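Long-range contacts in alpha-2,3-sialyltransferase (Campylobacter jejuni, PDB 2P2V), which probably transfers sialic acid from a CMP-activated donor onto acceptor sugars in alpha-2,3 linkage, the N-terminal part of the protein being described here: residues K32-K37 against Y226-D231; F99-I104 against N140-N145; E128-F133 against S219-N224. All coordinates share one frame; numbering follows the deposited sequence.

Contact 1. Residues K32-K37 against Y226-D231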
loop_
_atom_site.group_PDB
_atom_site.type_symbol
_atom_site.label_atom_id
_atom_site.label_comp_id
_atom_site.label_asym_id
_atom_site.label_seq_id
_atom_site.Cartn_x
_atom_site.Cartn_y
_atom_site.Cartn_z
ATOM N N LYS A 32 0.133 -37.758 -25.709
ATOM C CA LYS A 32 0.502 -39.161 -25.917
ATOM C C LYS A 32 1.179 -39.403 -27.286
ATOM O O LYS A 32 1.804 -40.458 -27.507
ATOM C CB LYS A 32 -0.766 -40.034 -25.810
ATOM C CG LYS A 32 -1.319 -40.258 -24.381
ATOM C CD LYS A 32 -2.333 -41.435 -24.336
ATOM C CE LYS A 32 -2.837 -41.704 -22.901
ATOM N NZ LYS A 32 -3.078 -43.164 -22.564
ATOM N N ASN A 33 1.069 -38.431 -28.193
ATOM C CA ASN A 33 1.533 -38.578 -29.574
ATOM C C ASN A 33 2.567 -37.520 -29.966
ATOM O O ASN A 33 2.527 -36.998 -31.088
ATOM C CB ASN A 33 0.346 -38.509 -30.551
ATOM C CG ASN A 33 -0.804 -39.461 -30.182
ATOM O OD1 ASN A 33 -0.591 -40.634 -29.842
ATOM N ND2 ASN A 33 -2.038 -38.955 -30.280
ATOM N N ILE A 34 3.489 -37.199 -29.055
ATOM C CA ILE A 34 4.607 -36.306 -29.347
ATOM C C ILE A 34 5.589 -37.016 -30.279
ATOM O O ILE A 34 5.863 -38.201 -30.091
ATOM C CB ILE A 34 5.374 -35.923 -28.063
ATOM C CG1 ILE A 34 4.508 -35.018 -27.157
ATOM C CG2 ILE A 34 6.633 -35.175 -28.367
ATOM C CD1 ILE A 34 4.962 -35.061 -25.663
ATOM N N ASN A 35 6.112 -36.289 -31.269
ATOM C CA ASN A 35 7.155 -36.846 -32.122
ATOM C C ASN A 35 8.476 -36.458 -31.515
ATOM O O ASN A 35 8.959 -35.352 -31.727
ATOM C CB ASN A 35 7.047 -36.295 -33.550
ATOM C CG ASN A 35 8.023 -36.981 -34.508
ATOM O OD1 ASN A 35 9.117 -37.376 -34.108
ATOM N ND2 ASN A 35 7.638 -37.091 -35.770
ATOM N N TYR A 36 9.073 -37.353 -30.728
ATOM C CA TYR A 36 10.242 -36.955 -29.950
ATOM C C TYR A 36 11.427 -36.615 -30.808
ATOM O O TYR A 36 12.367 -35.961 -30.361
ATOM C CB TYR A 36 10.601 -38.018 -28.937
ATOM C CG TYR A 36 9.520 -38.171 -27.867
ATOM C CD1 TYR A 36 9.459 -37.286 -26.773
ATOM C CD2 TYR A 36 8.586 -39.174 -27.951
ATOM C CE1 TYR A 36 8.434 -37.433 -25.766
ATOM C CE2 TYR A 36 7.557 -39.323 -26.960
ATOM C CZ TYR A 36 7.503 -38.436 -25.880
ATOM O OH TYR A 36 6.510 -38.573 -24.904
ATOM N N LYS A 37 11.385 -37.040 -32.069
ATOM C CA LYS A 37 12.494 -36.705 -32.984
ATOM C C LYS A 37 12.634 -35.187 -33.284
ATOM O O LYS A 37 13.720 -34.705 -33.643
ATOM C CB LYS A 37 12.350 -37.535 -34.276
ATOM C CG LYS A 37 12.092 -39.030 -33.989
ATOM C CD LYS A 37 11.968 -39.859 -35.291
ATOM C CE LYS A 37 10.517 -39.894 -35.809
ATOM N NZ LYS A 37 9.543 -40.268 -34.725
ATOM N N TYR A 226 6.464 -23.611 -32.777
ATOM C CA TYR A 226 6.301 -24.870 -33.483
ATOM C C TYR A 226 5.364 -25.842 -32.814
ATOM O O TYR A 226 5.149 -25.763 -31.597
ATOM C CB TYR A 226 7.663 -25.524 -33.571
ATOM C CG TYR A 226 8.624 -24.681 -34.372
ATOM C CD1 TYR A 226 8.543 -24.650 -35.781
ATOM C CD2 TYR A 226 9.568 -23.898 -33.749
ATOM C CE1 TYR A 226 9.407 -23.861 -36.532
ATOM C CE2 TYR A 226 10.443 -23.112 -34.480
ATOM C CZ TYR A 226 10.357 -23.104 -35.875
ATOM O OH TYR A 226 11.230 -22.303 -36.590
ATOM N N ALA A 227 4.839 -26.771 -33.606
ATOM C CA ALA A 227 4.137 -27.950 -33.103
ATOM C C ALA A 227 5.078 -29.152 -32.974
ATOM O O ALA A 227 6.129 -29.202 -33.635
ATOM C CB ALA A 227 2.954 -28.291 -34.005
ATOM N N LEU A 228 4.686 -30.135 -32.144
ATOM C CA LEU A 228 5.461 -31.371 -31.963
ATOM C C LEU A 228 4.642 -32.635 -32.307
ATOM O O LEU A 228 5.206 -33.722 -32.435
ATOM C CB LEU A 228 5.966 -31.474 -30.504
ATOM C CG LEU A 228 6.972 -30.485 -29.931
ATOM C CD1 LEU A 228 7.122 -30.744 -28.419
ATOM C CD2 LEU A 228 8.340 -30.595 -30.602
ATOM N N CYS A 229 3.322 -32.500 -32.415
ATOM C CA CYS A 229 2.428 -33.642 -32.573
ATOM C C CYS A 229 1.883 -33.703 -34.008
ATOM O O CYS A 229 1.107 -32.853 -34.421
ATOM C CB CYS A 229 1.304 -33.585 -31.540
ATOM S SG CYS A 229 2.012 -33.310 -29.848
ATOM N N ASP A 230 2.361 -34.691 -34.773
ATOM C CA ASP A 230 2.034 -34.814 -36.209
ATOM C C ASP A 230 0.561 -34.877 -36.548
ATOM O O ASP A 230 0.111 -34.290 -37.540
ATOM C CB ASP A 230 2.729 -36.054 -36.790
ATOM C CG ASP A 230 4.239 -35.931 -36.773
ATOM O OD1 ASP A 230 4.784 -35.260 -35.880
ATOM O OD2 ASP A 230 4.900 -36.510 -37.662
ATOM N N ASP A 231 -0.182 -35.607 -35.727
ATOM C CA ASP A 231 -1.595 -35.886 -36.009
ATOM C C ASP A 231 -2.587 -34.968 -35.282
ATOM O O ASP A 231 -3.785 -35.287 -35.195
ATOM C CB ASP A 231 -1.902 -37.362 -35.694
ATOM C CG ASP A 231 -1.133 -38.323 -36.600
ATOM O OD1 ASP A 231 -1.137 -38.093 -37.841
ATOM O OD2 ASP A 231 -0.522 -39.291 -36.069
HETATM O O HOH W 1 3.148 -37.601 -33.750
#

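Contact 2. Residues F99-I104 against N140-N145. With EDO (1,2-ethanediol), chain C.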
loop_
_atom_site.group_PDB
_atom_site.type_symbol
_atom_site.label_atom_id
_atom_site.label_comp_id
_atom_site.label_asym_id
_atom_site.label_seq_id
_atom_site.Cartn_x
_atom_site.Cartn_y
_atom_site.Cartn_z
ATOM N N PHE A 99 -4.821 -12.981 -13.900
ATOM C CA PHE A 99 -4.940 -11.822 -14.773
ATOM C C PHE A 99 -5.006 -10.514 -13.997
ATOM O O PHE A 99 -4.968 -9.475 -14.622
ATOM C CB PHE A 99 -6.205 -11.947 -15.668
ATOM C CG PHE A 99 -6.163 -13.135 -16.596
ATOM C CD1 PHE A 99 -6.852 -14.304 -16.272
ATOM C CD2 PHE A 99 -5.333 -13.124 -17.738
ATOM C CE1 PHE A 99 -6.786 -15.442 -17.075
ATOM C CE2 PHE A 99 -5.275 -14.251 -18.581
ATOM C CZ PHE A 99 -6.013 -15.429 -18.229
ATOM N N ASN A 100 -5.229 -10.549 -12.655
ATOM C CA ASN A 100 -5.467 -9.383 -11.828
ATOM C C ASN A 100 -6.716 -8.606 -12.332
ATOM O O ASN A 100 -6.672 -7.420 -12.717
ATOM C CB ASN A 100 -4.235 -8.437 -11.791
ATOM C CG ASN A 100 -4.320 -7.367 -10.737
ATOM O OD1 ASN A 100 -5.118 -7.449 -9.808
ATOM N ND2 ASN A 100 -3.440 -6.303 -10.866
ATOM N N LEU A 101 -7.855 -9.325 -12.356
ATOM C CA LEU A 101 -9.131 -8.742 -12.653
ATOM C C LEU A 101 -10.061 -9.232 -11.541
ATOM O O LEU A 101 -10.047 -10.410 -11.220
ATOM C CB LEU A 101 -9.655 -9.272 -13.992
ATOM C CG LEU A 101 -8.891 -8.713 -15.211
ATOM C CD1 LEU A 101 -9.278 -9.380 -16.468
ATOM C CD2 LEU A 101 -9.258 -7.266 -15.261
ATOM N N PRO A 102 -10.771 -8.313 -10.910
ATOM C CA PRO A 102 -11.471 -8.641 -9.644
ATOM C C PRO A 102 -12.721 -9.513 -9.786
ATOM O O PRO A 102 -13.268 -9.970 -8.757
ATOM C CB PRO A 102 -11.865 -7.293 -9.101
ATOM C CG PRO A 102 -12.019 -6.397 -10.372
ATOM C CD PRO A 102 -10.865 -6.874 -11.238
ATOM N N PHE A 103 -13.167 -9.712 -11.016
ATOM C CA PHE A 103 -14.222 -10.679 -11.311
ATOM C C PHE A 103 -13.673 -12.059 -11.642
ATOM O O PHE A 103 -14.443 -13.001 -11.946
ATOM C CB PHE A 103 -15.193 -10.131 -12.388
ATOM C CG PHE A 103 -14.519 -9.830 -13.712
ATOM C CD1 PHE A 103 -13.943 -8.577 -13.925
ATOM C CD2 PHE A 103 -14.414 -10.812 -14.699
ATOM C CE1 PHE A 103 -13.287 -8.275 -15.158
ATOM C CE2 PHE A 103 -13.720 -10.548 -15.941
ATOM C CZ PHE A 103 -13.149 -9.263 -16.161
ATOM N N ILE A 104 -12.342 -12.202 -11.633
ATOM C CA ILE A 104 -11.723 -13.492 -11.841
ATOM C C ILE A 104 -11.025 -13.967 -10.581
ATOM O O ILE A 104 -11.160 -15.126 -10.167
ATOM C CB ILE A 104 -10.713 -13.486 -13.045
ATOM C CG1 ILE A 104 -11.359 -12.898 -14.305
ATOM C CG2 ILE A 104 -10.137 -14.897 -13.270
ATOM C CD1 ILE A 104 -10.480 -12.954 -15.581
ATOM N N ASN A 140 -10.290 -7.846 -24.456
ATOM C CA ASN A 140 -11.171 -8.969 -24.916
ATOM C C ASN A 140 -11.889 -9.722 -23.811
ATOM O O ASN A 140 -13.083 -10.056 -23.968
ATOM C CB ASN A 140 -10.397 -9.957 -25.736
ATOM C CG ASN A 140 -10.115 -9.457 -27.087
ATOM O OD1 ASN A 140 -11.018 -9.110 -27.830
ATOM N ND2 ASN A 140 -8.863 -9.369 -27.413
ATOM N N GLU A 141 -11.220 -9.931 -22.678
ATOM C CA GLU A 141 -11.899 -10.479 -21.495
ATOM C C GLU A 141 -13.031 -9.610 -21.032
ATOM O O GLU A 141 -14.245 -10.062 -20.903
ATOM C CB GLU A 141 -10.867 -10.668 -20.371
ATOM C CG GLU A 141 -11.468 -11.101 -19.024
ATOM C CD GLU A 141 -11.800 -12.575 -18.971
ATOM O OE1 GLU A 141 -10.952 -13.417 -19.296
ATOM O OE2 GLU A 141 -12.944 -12.899 -18.578
ATOM N N ILE A 142 -12.747 -8.344 -20.711
ATOM C CA ILE A 142 -13.801 -7.489 -20.118
ATOM C C ILE A 142 -14.980 -7.217 -21.036
ATOM O O ILE A 142 -16.173 -7.294 -20.608
ATOM C CB ILE A 142 -13.187 -6.075 -19.654
ATOM C CG1 ILE A 142 -12.193 -6.334 -18.489
ATOM C CG2 ILE A 142 -14.304 -5.101 -19.233
ATOM C CD1 ILE A 142 -11.045 -5.243 -18.346
ATOM N N TYR A 143 -14.689 -6.845 -22.271
ATOM C CA TYR A 143 -15.752 -6.357 -23.142
ATOM C C TYR A 143 -16.365 -7.473 -23.996
ATOM O O TYR A 143 -17.459 -7.299 -24.568
ATOM C CB TYR A 143 -15.223 -5.282 -24.054
ATOM C CG TYR A 143 -14.928 -3.993 -23.287
ATOM C CD1 TYR A 143 -15.909 -3.027 -23.094
ATOM C CD2 TYR A 143 -13.663 -3.778 -22.711
ATOM C CE1 TYR A 143 -15.653 -1.861 -22.368
ATOM C CE2 TYR A 143 -13.379 -2.599 -22.032
ATOM C CZ TYR A 143 -14.331 -1.658 -21.863
ATOM O OH TYR A 143 -13.985 -0.524 -21.197
ATOM N N PHE A 144 -15.677 -8.583 -24.116
ATOM C CA PHE A 144 -16.155 -9.602 -25.083
ATOM C C PHE A 144 -16.224 -10.990 -24.485
ATOM O O PHE A 144 -16.620 -11.923 -25.205
ATOM C CB PHE A 144 -15.321 -9.628 -26.383
ATOM C CG PHE A 144 -15.334 -8.316 -27.152
ATOM C CD1 PHE A 144 -16.416 -7.951 -27.972
ATOM C CD2 PHE A 144 -14.271 -7.439 -27.059
ATOM C CE1 PHE A 144 -16.430 -6.741 -28.675
ATOM C CE2 PHE A 144 -14.284 -6.229 -27.734
ATOM C CZ PHE A 144 -15.359 -5.865 -28.545
ATOM N N ASN A 145 -15.804 -11.155 -23.221
ATOM C CA ASN A 145 -15.880 -12.455 -22.541
ATOM C C ASN A 145 -15.092 -13.527 -23.256
ATOM O O ASN A 145 -15.518 -14.668 -23.364
ATOM C CB ASN A 145 -17.364 -12.847 -22.382
ATOM C CG ASN A 145 -17.563 -14.031 -21.462
ATOM O OD1 ASN A 145 -16.875 -14.190 -20.438
ATOM N ND2 ASN A 145 -18.527 -14.888 -21.824
HETATM C C1 EDO C . -18.379 -4.394 -25.978
HETATM O O1 EDO C . -18.692 -5.011 -24.716
HETATM C C2 EDO C . -19.100 -5.010 -27.156
HETATM O O2 EDO C . -20.416 -4.513 -27.026
#

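Contact 3. Residues E128-F133 against S219-N224. With EDO (1,2-ethanediol), chain J.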
loop_
_atom_site.group_PDB
_atom_site.type_symbol
_atom_site.label_atom_id
_atom_site.label_comp_id
_atom_site.label_asym_id
_atom_site.label_seq_id
_atom_site.Cartn_x
_atom_site.Cartn_y
_atom_site.Cartn_z
ATOM N N GLU A 128 2.186 -8.919 -17.116
ATOM C CA GLU A 128 1.774 -7.528 -17.212
ATOM C C GLU A 128 2.865 -6.720 -17.965
ATOM O O GLU A 128 2.621 -5.609 -18.417
ATOM C CB GLU A 128 1.496 -6.894 -15.852
ATOM C CG GLU A 128 2.672 -6.862 -14.882
ATOM C CD GLU A 128 2.324 -6.324 -13.504
ATOM O OE1 GLU A 128 1.124 -6.046 -13.202
ATOM O OE2 GLU A 128 3.256 -6.225 -12.674
ATOM N N ASN A 129 4.044 -7.312 -18.016
ATOM C CA ASN A 129 5.177 -6.664 -18.683
ATOM C C ASN A 129 5.093 -6.729 -20.195
ATOM O O ASN A 129 5.850 -5.979 -20.910
ATOM C CB ASN A 129 6.469 -7.267 -18.200
ATOM C CG ASN A 129 6.712 -6.985 -16.724
ATOM O OD1 ASN A 129 6.587 -5.847 -16.266
ATOM N ND2 ASN A 129 6.979 -8.046 -15.957
ATOM N N LEU A 130 4.237 -7.603 -20.711
ATOM C CA LEU A 130 3.931 -7.667 -22.138
ATOM C C LEU A 130 2.819 -6.646 -22.408
ATOM O O LEU A 130 1.635 -6.982 -22.573
ATOM C CB LEU A 130 3.586 -9.096 -22.606
ATOM C CG LEU A 130 4.536 -10.247 -22.286
ATOM C CD1 LEU A 130 3.937 -11.539 -22.749
ATOM C CD2 LEU A 130 5.843 -9.987 -23.045
ATOM N N LYS A 131 3.194 -5.363 -22.442
ATOM C CA LYS A 131 2.194 -4.311 -22.340
ATOM C C LYS A 131 1.111 -4.395 -23.358
ATOM O O LYS A 131 -0.092 -4.347 -23.006
ATOM C CB LYS A 131 2.840 -2.919 -22.290
ATOM C CG LYS A 131 3.770 -2.775 -21.079
ATOM C CD LYS A 131 4.162 -1.308 -20.880
ATOM C CE LYS A 131 4.978 -1.110 -19.599
ATOM N NZ LYS A 131 4.375 -1.815 -18.418
ATOM N N GLU A 132 1.498 -4.550 -24.633
ATOM C CA GLU A 132 0.523 -4.570 -25.675
ATOM C C GLU A 132 -0.389 -5.818 -25.569
ATOM O O GLU A 132 -1.632 -5.706 -25.709
ATOM C CB GLU A 132 1.224 -4.482 -27.041
ATOM C CG GLU A 132 0.261 -4.687 -28.186
ATOM C CD GLU A 132 0.835 -4.356 -29.569
ATOM O OE1 GLU A 132 2.048 -4.033 -29.643
ATOM O OE2 GLU A 132 0.034 -4.444 -30.545
ATOM N N PHE A 133 0.208 -6.974 -25.285
ATOM C CA PHE A 133 -0.533 -8.261 -25.259
ATOM C C PHE A 133 -1.474 -8.244 -24.044
ATOM O O PHE A 133 -2.684 -8.606 -24.138
ATOM C CB PHE A 133 0.424 -9.444 -25.152
ATOM C CG PHE A 133 -0.286 -10.760 -25.121
ATOM C CD1 PHE A 133 -0.819 -11.312 -26.282
ATOM C CD2 PHE A 133 -0.474 -11.435 -23.880
ATOM C CE1 PHE A 133 -1.494 -12.542 -26.265
ATOM C CE2 PHE A 133 -1.202 -12.694 -23.845
ATOM C CZ PHE A 133 -1.702 -13.231 -25.009
ATOM N N SER A 219 3.835 -12.232 -33.495
ATOM C CA SER A 219 4.110 -10.955 -34.231
ATOM C C SER A 219 4.608 -9.769 -33.424
ATOM O O SER A 219 5.411 -8.981 -33.928
ATOM C CB SER A 219 3.024 -10.510 -35.221
ATOM O OG SER A 219 1.705 -10.705 -34.760
ATOM N N ILE A 220 4.164 -9.619 -32.170
ATOM C CA ILE A 220 4.691 -8.526 -31.347
ATOM C C ILE A 220 6.085 -8.782 -30.802
ATOM O O ILE A 220 6.939 -7.878 -30.768
ATOM C CB ILE A 220 3.741 -8.198 -30.111
ATOM C CG1 ILE A 220 2.335 -7.892 -30.555
ATOM C CG2 ILE A 220 4.244 -6.987 -29.341
ATOM C CD1 ILE A 220 1.380 -7.840 -29.312
ATOM N N TYR A 221 6.305 -9.985 -30.275
ATOM C CA TYR A 221 7.510 -10.229 -29.472
ATOM C C TYR A 221 8.597 -10.983 -30.235
ATOM O O TYR A 221 9.674 -11.222 -29.705
ATOM C CB TYR A 221 7.164 -10.899 -28.103
ATOM C CG TYR A 221 6.195 -9.988 -27.350
ATOM C CD1 TYR A 221 6.618 -8.780 -26.817
ATOM C CD2 TYR A 221 4.855 -10.287 -27.283
ATOM C CE1 TYR A 221 5.755 -7.904 -26.198
ATOM C CE2 TYR A 221 3.968 -9.421 -26.660
ATOM C CZ TYR A 221 4.404 -8.247 -26.115
ATOM O OH TYR A 221 3.479 -7.377 -25.525
ATOM N N LYS A 222 8.285 -11.335 -31.472
ATOM C CA LYS A 222 9.254 -11.937 -32.394
ATOM C C LYS A 222 9.924 -13.210 -31.871
ATOM O O LYS A 222 11.138 -13.253 -31.610
ATOM C CB LYS A 222 10.297 -10.902 -32.812
ATOM C CG LYS A 222 9.721 -9.565 -33.304
ATOM C CD LYS A 222 8.765 -9.702 -34.475
ATOM C CE LYS A 222 8.330 -8.313 -34.960
ATOM N NZ LYS A 222 7.170 -8.372 -35.906
ATOM N N VAL A 223 9.117 -14.249 -31.711
ATOM C CA VAL A 223 9.581 -15.531 -31.262
ATOM C C VAL A 223 9.021 -16.518 -32.270
ATOM O O VAL A 223 8.206 -16.151 -33.143
ATOM C CB VAL A 223 9.047 -15.847 -29.789
ATOM C CG1 VAL A 223 9.567 -14.859 -28.775
ATOM C CG2 VAL A 223 7.552 -15.830 -29.782
ATOM N N ASN A 224 9.433 -17.776 -32.163
ATOM C CA ASN A 224 8.982 -18.811 -33.062
ATOM C C ASN A 224 8.181 -19.830 -32.307
ATOM O O ASN A 224 8.545 -20.165 -31.196
ATOM C CB ASN A 224 10.227 -19.443 -33.737
ATOM C CG ASN A 224 10.834 -18.495 -34.782
ATOM O OD1 ASN A 224 11.981 -18.021 -34.648
ATOM N ND2 ASN A 224 10.018 -18.142 -35.776
HETATM C C1 EDO J . 5.742 -4.094 -31.863
HETATM O O1 EDO J . 6.601 -5.230 -31.924
HETATM C C2 EDO J . 4.395 -4.522 -32.425
HETATM O O2 EDO J . 3.389 -3.680 -31.861
HETATM O O HOH W 2 4.106 -4.889 -25.571
#

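Contact 1. Residues K32-K37 against Y226-D231
The side chain of Asn35 extends with CG trans to its own nitrogen (chi1 -173°), which carries the amide out over Asp230; Asp230 has its CG trans to its carbonyl carbon, which brings the carboxylate within reach of the amide. Asn35 ND2 sits 3.4 Å from both Asp230 OD1 and Asp230 OD2, and makes only weak hydrogen bonds to them, with amide and carboxylate planes 35° apart. The carboxylate's stronger partner is Arg38, in a salt bridge. On the other branch of the amide, Lys37 NZ donates to Asn35 OD1 at 3.0 Å from well above the amide plane. Asparagine suits the site because it can donate and accept at once. The backbones are joined by Asn35 N to Leu228 O (3.0 Å, N-H...O 159°), and a water links Asn33 O (2.8 Å) to Asp230 N (3.2 Å). Next to these polar groups, Ile34 CG1 packs on Cys229 SG at 4.0 Å; both side chains touch Cys169, where buried Ile34 and compact Cys229 need no polar partner. One firm backbone bond thus fixes the loop beside the end of strand 224-227, while Arg38 probably neutralises the carboxylate and Lys37 may add a weaker, more distant effect through Asn35.

Contact 2. Residues F99-I104 against N140-N145
The Phe103 ring presents its edge to the helix residues Glu141 and Ile142. Glu141 OE2 lies in the ring plane, 3.6 Å from Phe103 CE2, with ring and carboxylate planes 47° apart; such an approach lets the carboxylate meet the slightly positive C-H rim instead of the electron-rich face. Ile142 CG1 comes to the same edge, 3.9 Å from Phe103 CZ. The second flat group, Tyr143, takes Ile142 CG2 over one face and an ethanediol oxygen in plane at its edge. With chi1 at 174°, Glu141 CG points away from the backbone N and rests 3.8 Å from Leu101 CD1; the bend at chi2 (79°) then turns the carboxylate to Ile104 CD1, 3.7 Å from Glu141 CD. That buried charge is met by Arg147, in a salt bridge to OE1. Leu101 CD2 and Ile142 CD1 complete the apolar layer at 4.1 Å. Near the end of the helix, Asn145, a residue type tolerant of positive phi, adopts it while its N bonds to Glu141 O. Phe103 also packs on Gly269 of the second subunit, and Ile142 O accepts a bond from its Thr267. The arrangement is a loop following strand 90-96 of the parallel sheet of this alpha/beta fold, laid against a helix at a subunit interface.

Contact 3. Residues E128-F133 against S219-N224
Apolar packing centres on Tyr221. Leu130 CD2 makes a CH-pi contact over one face, 3.8 Å from the ring centroid and 14° off its normal, and Ile220 CG2 covers the opposite face. Phe133 CB stands at the edge, 3.9 Å from Tyr221 CE2. Glu132 CG lies anti to the backbone N (chi1 172°) and the chain runs extended beyond it, carrying the carboxylate past Ile220 CD1, which lies 3.5 Å from both Glu132 CG and Glu132 CD and leaves OE1 to meet an ethanediol.

The polar contacts gather at the tyrosine hydroxyl. It reaches the start of helix 131-144, whose first-turn amides lack a preceding carbonyl partner and whose N-cap residue, Leu130, has no polar side chain. Phe133 N gives Tyr221 OH a weak hydrogen bond of 3.3 Å. Glu132 N donates to a water at 2.8 Å, and this water lies 2.6 Å from Tyr221 OH. A tyrosine suits the place, being apolar along its ring and polar at its end.

The ethanediol, probably from the crystallisation liquor, bridges the segments, O2 donating to Glu132 OE1 at 2.6 Å and O1 to Ile220 O at 2.9 Å. Helix 150-161 packs against these side chains: Leu130 touches Ala160, Phe133 Ala156 and Tyr221 Ile159. Beyond Tyr221, Lys222 adopts positive phi and the chain turns into strand 224-227, the sheet's edge strand within this chain.

In the fold
Contact 2 is buried, whereas contacts 1 and 3 are only partly so. Contacts 2 and 3 share helix 131-144, one at its C-terminal end and the other at its start, and both lie beside the second subunit; contact 1 touches no other chain. Contact 3 is tied to contact 1 through the chain itself, since helix 207-221 leads through a short turn into strand 224-227. Their chemistry follows their places: contact 1 joins two loops by a backbone bond and a mixed polar cluster, contact 2 relies on side-chain packing without hydrogen bonds across it, and contact 3 combines ring packing with a hydroxyl and water at helix amides. Centres of contacts 1 and 2 lie about 33 Å apart.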